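Local coordinates for protein Adhesin/invasin TibA autotransporter (Escherichia coli, PDB 4Q1Q) that mediates, as the whole protein, adhesion to and invasion of human intestinal epithelial cells and bacterial aggregation, this heptosylated beta-helical piece being part of its passenger domain, at residues A[35-40]-A[54-59]; A[233-238]-A[254-259]; A[121-126]-A[140-145]; A[169-174]-A[188-193]. All coordinates share one frame; numbering follows the deposited sequence.

Contact 1 of 4, residues A[35-40]-A[54-59]. With 289 (D-glycero-alpha-D-manno-heptopyranose), chain B.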
# COMPACT_ATOMS: atom_id res chain seq x y z
N LYS A 35 8.08 15.86 22.13
CA LYS A 35 9.00 16.01 21.01
C LYS A 35 10.26 15.18 21.26
O LYS A 35 10.71 15.03 22.40
CB LYS A 35 9.33 17.49 20.78
CG LYS A 35 8.08 18.34 20.53
CD LYS A 35 8.35 19.84 20.49
CE LYS A 35 9.15 20.25 19.26
NZ LYS A 35 8.47 19.93 17.98
N ASN A 36 10.80 14.65 20.17
CA ASN A 36 11.99 13.79 20.19
C ASN A 36 11.97 12.75 21.31
O ASN A 36 13.00 12.47 21.92
CB ASN A 36 13.27 14.63 20.31
CG ASN A 36 13.91 14.97 18.97
OD1 ASN A 36 13.76 14.25 17.98
ND2 ASN A 36 14.65 16.07 18.95
N THR A 37 10.79 12.19 21.59
CA THR A 37 10.69 11.07 22.52
C THR A 37 11.32 9.82 21.93
O THR A 37 11.24 9.58 20.72
CB THR A 37 9.24 10.76 22.87
OG1 THR A 37 8.53 11.97 23.16
CG2 THR A 37 9.19 9.83 24.07
N THR A 38 11.97 9.03 22.77
CA THR A 38 12.52 7.75 22.35
C THR A 38 11.80 6.68 23.17
O THR A 38 11.93 6.70 24.40
CB THR A 38 14.04 7.67 22.56
OG1 THR A 38 14.69 8.74 21.87
CG2 THR A 38 14.60 6.35 22.05
N ILE A 39 11.04 5.81 22.51
CA ILE A 39 10.27 4.75 23.17
C ILE A 39 11.01 3.41 23.06
O ILE A 39 11.13 2.85 21.97
CB ILE A 39 8.84 4.55 22.63
CG1 ILE A 39 8.06 5.88 22.57
CG2 ILE A 39 8.10 3.56 23.52
CD1 ILE A 39 6.81 5.86 21.72
N ASN A 40 11.50 2.93 24.19
CA ASN A 40 12.22 1.66 24.23
C ASN A 40 11.41 0.58 24.93
O ASN A 40 10.32 0.84 25.45
CB ASN A 40 13.60 1.85 24.87
CG ASN A 40 14.54 2.64 23.99
OD1 ASN A 40 14.31 2.84 22.80
ND2 ASN A 40 15.63 3.10 24.59
N THR A 54 5.52 14.36 18.33
CA THR A 54 6.34 14.79 17.21
C THR A 54 7.70 14.16 17.36
O THR A 54 8.21 14.03 18.47
CB THR A 54 6.43 16.33 17.19
OG1 THR A 54 5.15 16.88 17.52
CG2 THR A 54 6.86 16.83 15.82
N SER A 55 8.26 13.68 16.25
CA SER A 55 9.63 13.18 16.19
C SER A 55 9.90 12.03 17.16
O SER A 55 11.02 11.86 17.65
CB SER A 55 10.62 14.31 16.47
OG SER A 55 10.42 15.45 15.64
N THR A 56 8.87 11.24 17.44
CA THR A 56 9.02 10.12 18.35
C THR A 56 9.80 9.02 17.65
O THR A 56 9.49 8.71 16.50
CB THR A 56 7.66 9.57 18.75
OG1 THR A 56 6.84 10.64 19.22
CG2 THR A 56 7.82 8.54 19.84
N THR A 57 10.81 8.50 18.33
CA THR A 57 11.57 7.34 17.87
C THR A 57 11.07 6.09 18.61
O THR A 57 10.99 6.08 19.83
CB THR A 57 13.09 7.56 18.06
OG1 THR A 57 13.64 8.24 16.92
CG2 THR A 57 13.83 6.26 18.26
N ILE A 58 10.72 5.04 17.87
CA ILE A 58 10.12 3.84 18.46
C ILE A 58 11.03 2.64 18.21
O ILE A 58 11.22 2.23 17.06
CB ILE A 58 8.73 3.51 17.89
CG1 ILE A 58 7.83 4.75 17.86
CG2 ILE A 58 8.06 2.41 18.71
CD1 ILE A 58 6.46 4.53 17.26
N ASN A 59 11.58 2.11 19.30
CA ASN A 59 12.54 1.00 19.22
C ASN A 59 11.94 -0.30 19.76
O ASN A 59 10.85 -0.33 20.33
CB ASN A 59 13.85 1.33 19.94
CG ASN A 59 14.58 2.53 19.35
OD1 ASN A 59 14.85 2.58 18.15
ND2 ASN A 59 14.92 3.50 20.19
O7 289 B . 16.61 13.26 14.93
C7 289 B . 15.19 13.39 14.81
C6 289 B . 14.71 14.77 15.26
O6 289 B . 15.63 15.78 14.85
C5 289 B . 13.32 15.12 14.73
O5 289 B . 12.69 16.00 15.67
C1 289 B . 11.34 16.32 15.33
C2 289 B . 11.20 17.08 14.01
O2 289 B . 11.63 18.45 14.12
C3 289 B . 11.97 16.33 12.93
O3 289 B . 12.12 17.20 11.80
C4 289 B . 13.34 15.82 13.38
O4 289 B . 13.80 14.91 12.38
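N40 and N59 sit at the same position on neighbouring coils of the parallel beta-helix and extend next to each other in the same direction. Their amide planes are turned 40° from each other, yet ND2 of N59 gives N40 OD1 a hydrogen bond of 2.8 Å that lies in the plane of both groups. N59 OD1 in turn takes a weak hydrogen bond from N78, so the asparagine row continues into the next coil. The methyl CG2 of T38 slants across the same amide, 3.4 Å from N59 ND2, and also lies 3.9 Å from CG2 of T57, the threonine alongside it on the outward face.

On the inward face I39 and I58 run parallel to each other. Each places CG1 anti to its carbonyl carbon (chi1 -51° and -48°), which sends both CG1 branches in the same direction, with I39 CD1 4.1 Å from I58 CG1. That same CD1 is pressed more closely, at 3.4 Å, against CG2 of T56, which reaches it at a slant; the glutamines Q45 and Q64 flank this interior row. Between the faces, T37 O, I39 N and I39 O make the regular parallel-strand bonds to T57 N, T57 O and N59 N. Just ahead of strand 57-58, S55 carries the sugar: its OG is bonded covalently to C1 of a heptose, at 1.3 Å.

Contact 2 of 4, residues A[233-238]-A[254-259]. With 289 (D-glycero-alpha-D-manno-heptopyranose), chain T.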
# COMPACT_ATOMS: atom_id res chain seq x y z
N ARG A 233 2.13 -4.16 -21.79
CA ARG A 233 1.55 -5.47 -22.05
C ARG A 233 0.60 -5.86 -20.94
O ARG A 233 0.99 -5.85 -19.79
CB ARG A 233 2.65 -6.54 -22.14
CG ARG A 233 2.10 -7.88 -22.64
CD ARG A 233 3.16 -8.88 -23.06
NE ARG A 233 3.97 -9.23 -21.90
CZ ARG A 233 5.29 -9.07 -21.82
NH1 ARG A 233 5.99 -8.60 -22.85
NH2 ARG A 233 5.91 -9.40 -20.69
N GLN A 234 -0.61 -6.24 -21.31
CA GLN A 234 -1.48 -7.00 -20.44
C GLN A 234 -1.28 -8.48 -20.79
O GLN A 234 -1.50 -8.85 -21.94
CB GLN A 234 -2.92 -6.64 -20.75
CG GLN A 234 -3.97 -7.27 -19.87
CD GLN A 234 -5.33 -6.64 -20.12
OE1 GLN A 234 -5.82 -6.62 -21.24
NE2 GLN A 234 -5.92 -6.06 -19.08
N HIS A 235 -0.88 -9.29 -19.82
CA HIS A 235 -0.64 -10.73 -20.03
C HIS A 235 -1.71 -11.55 -19.31
O HIS A 235 -1.79 -11.52 -18.09
CB HIS A 235 0.76 -11.12 -19.55
CG HIS A 235 1.34 -12.30 -20.27
ND1 HIS A 235 2.58 -12.25 -20.88
CD2 HIS A 235 0.83 -13.52 -20.55
CE1 HIS A 235 2.81 -13.41 -21.48
NE2 HIS A 235 1.76 -14.19 -21.30
N VAL A 236 -2.53 -12.29 -20.06
CA VAL A 236 -3.62 -13.06 -19.48
C VAL A 236 -3.31 -14.56 -19.50
O VAL A 236 -3.05 -15.12 -20.57
CB VAL A 236 -4.93 -12.84 -20.24
CG1 VAL A 236 -6.08 -13.41 -19.41
CG2 VAL A 236 -5.15 -11.35 -20.53
N TYR A 237 -3.37 -15.21 -18.34
CA TYR A 237 -2.99 -16.62 -18.22
C TYR A 237 -4.28 -17.42 -18.11
O TYR A 237 -5.38 -16.87 -18.18
CB TYR A 237 -2.06 -16.88 -17.04
CG TYR A 237 -0.75 -16.19 -17.22
CD1 TYR A 237 -0.60 -14.87 -16.84
CD2 TYR A 237 0.35 -16.86 -17.75
CE1 TYR A 237 0.61 -14.21 -16.99
CE2 TYR A 237 1.56 -16.22 -17.91
CZ TYR A 237 1.68 -14.90 -17.52
OH TYR A 237 2.87 -14.24 -17.69
N ILE A 238 -4.10 -18.74 -17.98
CA ILE A 238 -5.22 -19.66 -18.01
C ILE A 238 -6.23 -19.29 -16.94
O ILE A 238 -5.87 -19.12 -15.79
CB ILE A 238 -4.81 -21.16 -17.96
CG1 ILE A 238 -6.08 -22.02 -17.90
CG2 ILE A 238 -3.86 -21.48 -16.81
CD1 ILE A 238 -5.94 -23.35 -18.62
N GLN A 254 -1.48 -10.08 -24.60
CA GLN A 254 -1.15 -11.47 -24.86
C GLN A 254 -1.99 -12.42 -24.04
O GLN A 254 -2.03 -12.37 -22.81
CB GLN A 254 0.32 -11.66 -24.53
CG GLN A 254 0.87 -12.99 -25.01
CD GLN A 254 2.37 -13.04 -24.81
OE1 GLN A 254 3.00 -12.07 -24.38
NE2 GLN A 254 2.93 -14.19 -25.10
N VAL A 255 -2.70 -13.30 -24.73
CA VAL A 255 -3.61 -14.21 -24.07
C VAL A 255 -3.10 -15.64 -24.22
O VAL A 255 -2.93 -16.14 -25.33
CB VAL A 255 -5.03 -14.07 -24.65
CG1 VAL A 255 -6.05 -14.93 -23.91
CG2 VAL A 255 -5.45 -12.60 -24.59
N GLU A 256 -2.81 -16.30 -23.11
CA GLU A 256 -2.36 -17.69 -23.18
C GLU A 256 -3.57 -18.59 -23.33
O GLU A 256 -4.70 -18.19 -23.09
CB GLU A 256 -1.64 -18.12 -21.91
CG GLU A 256 -0.54 -17.18 -21.46
CD GLU A 256 0.75 -17.42 -22.23
OE1 GLU A 256 1.76 -16.76 -21.91
OE2 GLU A 256 0.74 -18.27 -23.15
N ALA A 257 -3.32 -19.83 -23.76
CA ALA A 257 -4.40 -20.76 -24.02
C ALA A 257 -5.22 -20.89 -22.75
O ALA A 257 -4.66 -21.00 -21.66
CB ALA A 257 -3.86 -22.10 -24.49
N GLY A 258 -6.54 -20.82 -22.89
CA GLY A 258 -7.42 -20.83 -21.72
C GLY A 258 -7.63 -19.52 -20.98
O GLY A 258 -8.37 -19.52 -19.99
N GLY A 259 -6.96 -18.43 -21.38
CA GLY A 259 -7.24 -17.12 -20.79
C GLY A 259 -8.38 -16.52 -21.59
O GLY A 259 -8.65 -17.04 -22.66
O7 289 T . -1.82 -19.86 -9.92
C7 289 T . -1.91 -18.53 -10.44
C6 289 T . -0.50 -17.98 -10.57
O6 289 T . 0.45 -19.04 -10.41
C5 289 T . -0.26 -17.30 -11.91
O5 289 T . -0.27 -15.93 -11.52
C1 289 T . -0.44 -15.06 -12.61
C2 289 T . 0.82 -15.20 -13.46
O2 289 T . 1.91 -14.67 -12.70
C3 289 T . 1.03 -16.66 -13.87
O3 289 T . 2.25 -16.78 -14.61
C4 289 T . 1.05 -17.56 -12.65
O4 289 T . 1.21 -18.89 -13.15
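The imidazole of H235 is covered on both faces. Q254 CB lies over its centre, 4.2 Å from the ring centroid, and the hydroxyl of Y237 lies over the centre of the opposite face. At the edge, E256 OE1 accepts a hydrogen bond of 2.6 Å from H235 NE2. The bond is nearly straight and close to the imidazole plane, but it reaches the carboxylate on its anti side, 33° out of the carboxylate plane. E256 bends at chi2 (-81°) to turn its carboxylate back to the ring. Such a His-carboxylate pair would probably favour the protonated imidazole.

The Y237 ring is likewise sandwiched, with H235 CD2 toward the rim of one face and a heptose on the other, where the sugar's O3 stands 3.4 Å from CE2. Q254, extended beyond CG, runs alongside H235 and brings OE1 to 3.2 Å from H235 CE1 and to 3.5 Å from R233 CD.

All this decorates the outer face of two successive coils of the parallel beta-helix. V236 and V255 point the other way, into its core, with their CG2 methyls 4.3 Å apart; L253 also packs on V236. Backbone bonds from Q234 O to Q254 N, Q254 O to V236 N and V236 O to E256 N join the strands. A type II turn then carries the second coil from E256 to G259, closed by G259 N on E256 O at 2.8 Å.

Contact 3 of 4, residues A[121-126]-A[140-145]. With 289 (D-glycero-alpha-D-manno-heptopyranose), chain N; 289 (D-glycero-alpha-D-manno-heptopyranose), chain M; 289 (D-glycero-alpha-D-manno-heptopyranose), chain O.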
# COMPACT_ATOMS: atom_id res chain seq x y z
N GLN A 121 3.78 -1.81 6.75
CA GLN A 121 2.60 -1.04 7.09
C GLN A 121 1.42 -1.97 6.85
O GLN A 121 1.24 -2.43 5.72
CB GLN A 121 2.46 0.18 6.19
CG GLN A 121 1.20 0.97 6.47
CD GLN A 121 1.02 2.09 5.46
OE1 GLN A 121 1.04 1.86 4.25
NE2 GLN A 121 0.84 3.30 5.97
N TYR A 122 0.60 -2.18 7.87
CA TYR A 122 -0.65 -2.91 7.77
C TYR A 122 -1.84 -1.95 7.82
O TYR A 122 -1.99 -1.15 8.75
CB TYR A 122 -0.75 -3.88 8.94
CG TYR A 122 0.03 -5.16 8.81
CD1 TYR A 122 1.37 -5.22 9.15
CD2 TYR A 122 -0.59 -6.33 8.38
CE1 TYR A 122 2.08 -6.40 9.07
CE2 TYR A 122 0.13 -7.51 8.27
CZ TYR A 122 1.46 -7.55 8.62
OH TYR A 122 2.19 -8.71 8.56
N VAL A 123 -2.72 -2.01 6.82
CA VAL A 123 -3.87 -1.15 6.82
C VAL A 123 -5.08 -2.08 6.80
O VAL A 123 -5.40 -2.68 5.77
CB VAL A 123 -3.90 -0.24 5.59
CG1 VAL A 123 -5.12 0.65 5.65
CG2 VAL A 123 -2.63 0.57 5.44
N ILE A 124 -5.74 -2.21 7.94
CA ILE A 124 -6.75 -3.24 8.11
C ILE A 124 -8.07 -2.72 8.66
O ILE A 124 -8.20 -1.57 9.06
CB ILE A 124 -6.22 -4.37 9.01
CG1 ILE A 124 -5.92 -3.84 10.41
CG2 ILE A 124 -5.01 -5.01 8.35
CD1 ILE A 124 -4.95 -4.67 11.22
N SER A 125 -9.09 -3.58 8.61
CA SER A 125 -10.34 -3.36 9.36
C SER A 125 -10.96 -1.99 9.09
O SER A 125 -11.69 -1.46 9.92
CB SER A 125 -10.12 -3.56 10.87
OG SER A 125 -9.59 -4.82 11.27
N GLY A 126 -10.70 -1.39 7.94
CA GLY A 126 -11.27 -0.08 7.66
C GLY A 126 -10.36 1.08 7.98
O GLY A 126 -10.80 2.22 8.01
N GLN A 140 3.63 -3.17 2.05
CA GLN A 140 2.35 -2.66 2.52
C GLN A 140 1.27 -3.73 2.38
O GLN A 140 1.10 -4.30 1.31
CB GLN A 140 2.00 -1.42 1.69
CG GLN A 140 0.71 -0.75 2.15
CD GLN A 140 0.15 0.25 1.16
OE1 GLN A 140 -0.12 -0.06 0.00
NE2 GLN A 140 -0.08 1.46 1.65
N PHE A 141 0.53 -3.98 3.45
CA PHE A 141 -0.53 -4.99 3.47
C PHE A 141 -1.87 -4.31 3.70
O PHE A 141 -1.99 -3.54 4.65
CB PHE A 141 -0.34 -5.98 4.62
CG PHE A 141 0.91 -6.81 4.50
CD1 PHE A 141 0.92 -7.96 3.73
CD2 PHE A 141 2.08 -6.41 5.13
CE1 PHE A 141 2.07 -8.72 3.59
CE2 PHE A 141 3.22 -7.19 5.02
CZ PHE A 141 3.22 -8.34 4.25
N VAL A 142 -2.85 -4.59 2.83
CA VAL A 142 -4.17 -3.99 2.96
C VAL A 142 -5.24 -5.07 2.98
O VAL A 142 -5.32 -5.91 2.08
CB VAL A 142 -4.51 -3.04 1.81
CG1 VAL A 142 -5.65 -2.14 2.26
CG2 VAL A 142 -3.27 -2.27 1.43
N SER A 143 -6.06 -5.02 4.02
CA SER A 143 -7.00 -6.11 4.19
C SER A 143 -8.28 -5.74 4.90
O SER A 143 -8.33 -4.81 5.70
CB SER A 143 -6.32 -7.18 5.04
OG SER A 143 -7.06 -8.38 4.94
N SER A 144 -9.30 -6.53 4.58
CA SER A 144 -10.57 -6.54 5.27
C SER A 144 -11.07 -5.14 5.60
O SER A 144 -11.17 -4.76 6.77
CB SER A 144 -10.49 -7.44 6.51
OG SER A 144 -10.92 -8.75 6.17
N GLY A 145 -11.38 -4.41 4.54
CA GLY A 145 -11.94 -3.08 4.71
C GLY A 145 -10.91 -1.98 4.72
O GLY A 145 -11.27 -0.80 4.64
O7 289 N . -6.03 -8.58 9.71
C7 289 N . -4.65 -8.75 9.39
C6 289 N . -4.48 -9.17 7.94
O6 289 N . -3.85 -10.46 7.88
C5 289 N . -5.79 -9.21 7.14
O5 289 N . -5.47 -9.82 5.89
C1 289 N . -6.51 -9.57 4.95
C2 289 N . -7.62 -10.57 5.22
O2 289 N . -7.04 -11.85 4.98
C3 289 N . -8.12 -10.27 6.65
O3 289 N . -8.91 -11.38 7.10
C4 289 N . -7.05 -9.90 7.68
O4 289 N . -7.68 -8.99 8.59
O7 289 M . -13.28 -7.58 13.52
C7 289 M . -12.24 -8.52 13.82
C6 289 M . -10.88 -7.93 13.48
O6 289 M . -9.88 -8.93 13.68
C5 289 M . -10.81 -7.38 12.05
O5 289 M . -10.63 -5.96 12.21
C1 289 M . -9.31 -5.45 12.40
C2 289 M . -8.14 -6.44 12.37
O2 289 M . -7.96 -7.10 13.64
C3 289 M . -8.30 -7.55 11.34
O3 289 M . -7.46 -8.67 11.66
C4 289 M . -9.74 -8.04 11.18
O4 289 M . -10.02 -7.85 9.79
O7 289 O . -14.98 -7.41 2.59
C7 289 O . -15.72 -7.68 3.79
C6 289 O . -14.75 -7.79 4.96
O6 289 O . -15.45 -8.25 6.12
C5 289 O . -13.60 -8.74 4.65
O5 289 O . -13.08 -9.37 6.07
C1 289 O . -11.68 -9.73 5.93
C2 289 O . -11.57 -10.73 4.78
O2 289 O . -10.83 -11.88 5.21
C3 289 O . -12.94 -11.18 4.25
O3 289 O . -13.29 -12.43 4.85
C4 289 O . -14.09 -10.19 4.48
O4 289 O . -15.00 -10.26 3.37
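Y122 and F141 form the close-packed outer side of this contact, an offset stack with centroids 4.7 Å apart and planes 19° from parallel. F141 CD2 lies over one face of the tyrosine, displaced toward the rim and 3.7 Å from CZ. Both rings leave the backbone with CG anti to the carbonyl carbon, which keeps them side by side; Y160 stacks on F141 in the next coil of the parallel beta-helix.

The inward face, too, is closely matched. Q121 and Q140 extend in parallel with nearly coplanar amides, and Q140 NE2 donates to Q121 OE1 at 2.9 Å from a position tilted 23° out of the carbonyl plane. Q102 and Q159 continue this row at its two ends. V123 CB packs 4.2 Å from V142 CG1 on the same face, and backbone bonds such as V123 N to F141 O at 2.8 Å tie the strands.

Past V123 and V142 the pairing slackens: S125 N reaches S143 O only through a weak, bent bond of 3.2 Å. Here the surface belongs to sugars. S125, S143 and S144 each carry a heptose linked from OG to C1, and I124 CD1 rests 3.8 Å from C2 of the sugar on S125. Buried amides are thus satisfied by one another along the core, while the hydroxyls of S125, S143 and S144 are spent as glycosidic oxygens, giving that edge of the beta-helix a carbohydrate coat.

Contact 4 of 4, residues A[169-174]-A[188-193]. With 289 (D-glycero-alpha-D-manno-heptopyranose), chain Z.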
# COMPACT_ATOMS: atom_id res chain seq x y z
N ASP A 169 -5.39 4.48 -7.09
CA ASP A 169 -4.43 5.46 -7.58
C ASP A 169 -3.04 5.02 -7.18
O ASP A 169 -2.15 5.83 -6.96
CB ASP A 169 -4.67 6.87 -7.02
CG ASP A 169 -6.05 7.41 -7.39
OD1 ASP A 169 -6.17 7.90 -8.53
OD2 ASP A 169 -6.98 7.34 -6.56
N THR A 170 -2.83 3.71 -7.09
CA THR A 170 -1.50 3.19 -6.87
C THR A 170 -0.65 3.50 -8.11
O THR A 170 -1.13 3.41 -9.25
CB THR A 170 -1.58 1.67 -6.60
OG1 THR A 170 -2.53 1.39 -5.56
CG2 THR A 170 -0.24 1.14 -6.16
N VAL A 171 0.62 3.80 -7.86
CA VAL A 171 1.62 3.94 -8.91
C VAL A 171 2.70 2.89 -8.74
O VAL A 171 3.19 2.69 -7.63
CB VAL A 171 2.30 5.33 -8.86
CG1 VAL A 171 3.19 5.52 -10.07
CG2 VAL A 171 1.25 6.44 -8.85
N LEU A 172 3.02 2.17 -9.83
CA LEU A 172 4.05 1.13 -9.80
C LEU A 172 5.21 1.53 -10.69
O LEU A 172 5.05 1.68 -11.90
CB LEU A 172 3.55 -0.23 -10.28
CG LEU A 172 2.22 -0.78 -9.77
CD1 LEU A 172 1.91 -2.16 -10.34
CD2 LEU A 172 2.27 -0.77 -8.26
N ASN A 173 6.37 1.71 -10.07
CA ASN A 173 7.61 2.07 -10.74
C ASN A 173 8.53 0.85 -10.81
O ASN A 173 8.07 -0.27 -10.59
CB ASN A 173 8.26 3.25 -10.00
CG ASN A 173 7.32 4.43 -9.86
OD1 ASN A 173 6.77 4.91 -10.85
ND2 ASN A 173 7.10 4.87 -8.63
N ASN A 174 9.83 1.07 -11.06
CA ASN A 174 10.72 0.07 -11.66
C ASN A 174 11.03 -1.13 -10.77
O ASN A 174 11.78 -1.00 -9.80
CB ASN A 174 12.02 0.74 -12.12
CG ASN A 174 12.79 -0.10 -13.14
OD1 ASN A 174 12.32 -1.14 -13.61
ND2 ASN A 174 13.98 0.37 -13.51
N LYS A 188 -7.51 2.35 -10.76
CA LYS A 188 -6.72 3.48 -11.27
C LYS A 188 -5.25 3.30 -10.95
O LYS A 188 -4.55 4.24 -10.53
CB LYS A 188 -7.20 4.82 -10.70
CG LYS A 188 -8.68 5.13 -10.89
CD LYS A 188 -9.04 5.33 -12.36
CE LYS A 188 -10.54 5.37 -12.55
NZ LYS A 188 -10.86 5.11 -13.98
N THR A 189 -4.80 2.07 -11.16
CA THR A 189 -3.41 1.72 -10.97
C THR A 189 -2.70 2.22 -12.23
O THR A 189 -3.16 2.02 -13.35
CB THR A 189 -3.19 0.20 -10.79
OG1 THR A 189 -3.86 -0.28 -9.61
CG2 THR A 189 -1.72 -0.11 -10.63
N THR A 190 -1.54 2.82 -12.01
CA THR A 190 -0.66 3.26 -13.07
C THR A 190 0.59 2.38 -13.04
O THR A 190 1.28 2.29 -12.02
CB THR A 190 -0.32 4.75 -12.85
OG1 THR A 190 -1.46 5.52 -13.23
CG2 THR A 190 0.90 5.16 -13.67
N ILE A 191 0.87 1.73 -14.17
CA ILE A 191 2.02 0.83 -14.17
C ILE A 191 3.10 1.46 -15.04
O ILE A 191 3.00 1.45 -16.26
CB ILE A 191 1.72 -0.59 -14.69
CG1 ILE A 191 0.47 -1.20 -14.04
CG2 ILE A 191 2.93 -1.47 -14.44
CD1 ILE A 191 0.13 -2.58 -14.60
N ASN A 192 4.13 2.00 -14.40
CA ASN A 192 5.23 2.62 -15.14
C ASN A 192 6.16 1.54 -15.67
O ASN A 192 5.84 0.35 -15.61
CB ASN A 192 5.93 3.67 -14.27
CG ASN A 192 5.12 4.95 -14.20
OD1 ASN A 192 4.52 5.34 -15.21
ND2 ASN A 192 5.03 5.57 -13.03
N SER A 193 7.27 1.99 -16.25
CA SER A 193 8.26 1.10 -16.84
C SER A 193 8.83 0.23 -15.74
O SER A 193 9.14 0.73 -14.67
CB SER A 193 9.39 1.88 -17.52
OG SER A 193 10.24 1.05 -18.29
O7 289 Z . 11.94 4.01 -16.12
C7 289 Z . 12.83 3.16 -15.38
C6 289 Z . 13.64 2.33 -16.36
O6 289 Z . 14.62 1.63 -15.60
C5 289 Z . 12.74 1.37 -17.13
O5 289 Z . 12.26 2.03 -18.30
C1 289 Z . 11.31 1.24 -19.02
C2 289 Z . 11.96 -0.04 -19.56
O2 289 Z . 12.96 0.25 -20.53
C3 289 Z . 12.50 -0.78 -18.34
O3 289 Z . 13.20 -1.97 -18.72
C4 289 Z . 13.45 0.08 -17.52
O4 289 Z . 13.87 -0.75 -16.43
O HOH W 1 -4.58 1.16 -7.49
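N192 reaches across to the preceding coil at N173, and its side chain can be followed outward from the backbone. CB lies 3.2 Å from L172 O, the carbonyl that also accepts the backbone N of N192. CG, anti to the carbonyl carbon (chi1 -77°), stands 3.7 Å from N173 OD1 and aims the amide at it. At the tip, ND2 gives N173 OD1 a hydrogen bond of 2.9 Å that points almost straight at the oxygen and lies near its own amide plane. The two amides are within 10° of coplanar. ND2 also has V171 CG1 on its flank, at 3.5 Å.

N173 ND2 bonds in turn to N154, extending the asparagine row along the parallel beta-helix. In the interior L172 and I191 lie alongside each other, CD1 4.1 Å from CG1, with CG2 of T189 meeting the leucine CG at an angle and M197 of strand 196-200, later in the same coil as I191, packing on L172 and I191. Near the start of the segments a water accepts from T170 N and sits 2.7 Å from T189 OG1, bridging the coils.

At the far end S193 OG is joined covalently to C1 of a heptose. N173 accepts from N192 and donates to N154, so both ends of its amide are engaged, which would fix its rotation; the heptose depends on its covalent link to S193, the hydrogen bonds of its O4 to N174 being weak.

The four contacts recur along one parallel beta-helix, each joining a coil to the next, and follow in series along the chain without touching. Contacts 1 and 2 lie on opposite sides of the chain's centre, their centres about 50 Å apart, whereas contact 3 lies nearer the middle, its centre about 8 Å from that of the chain. Contacts 1 and 4 belong to the asparagine-bearing part of the coil, contacts 2 and 3 to the face with outward aromatic rings. Contact 4 comes within about 6 Å, nearest atoms, of both contact 2 and contact 3. Serine-linked heptoses accompany contacts 1, 3 and 4, so glycosylation is spread along this beta-helix, and a heptose also covers Y237 in contact 2.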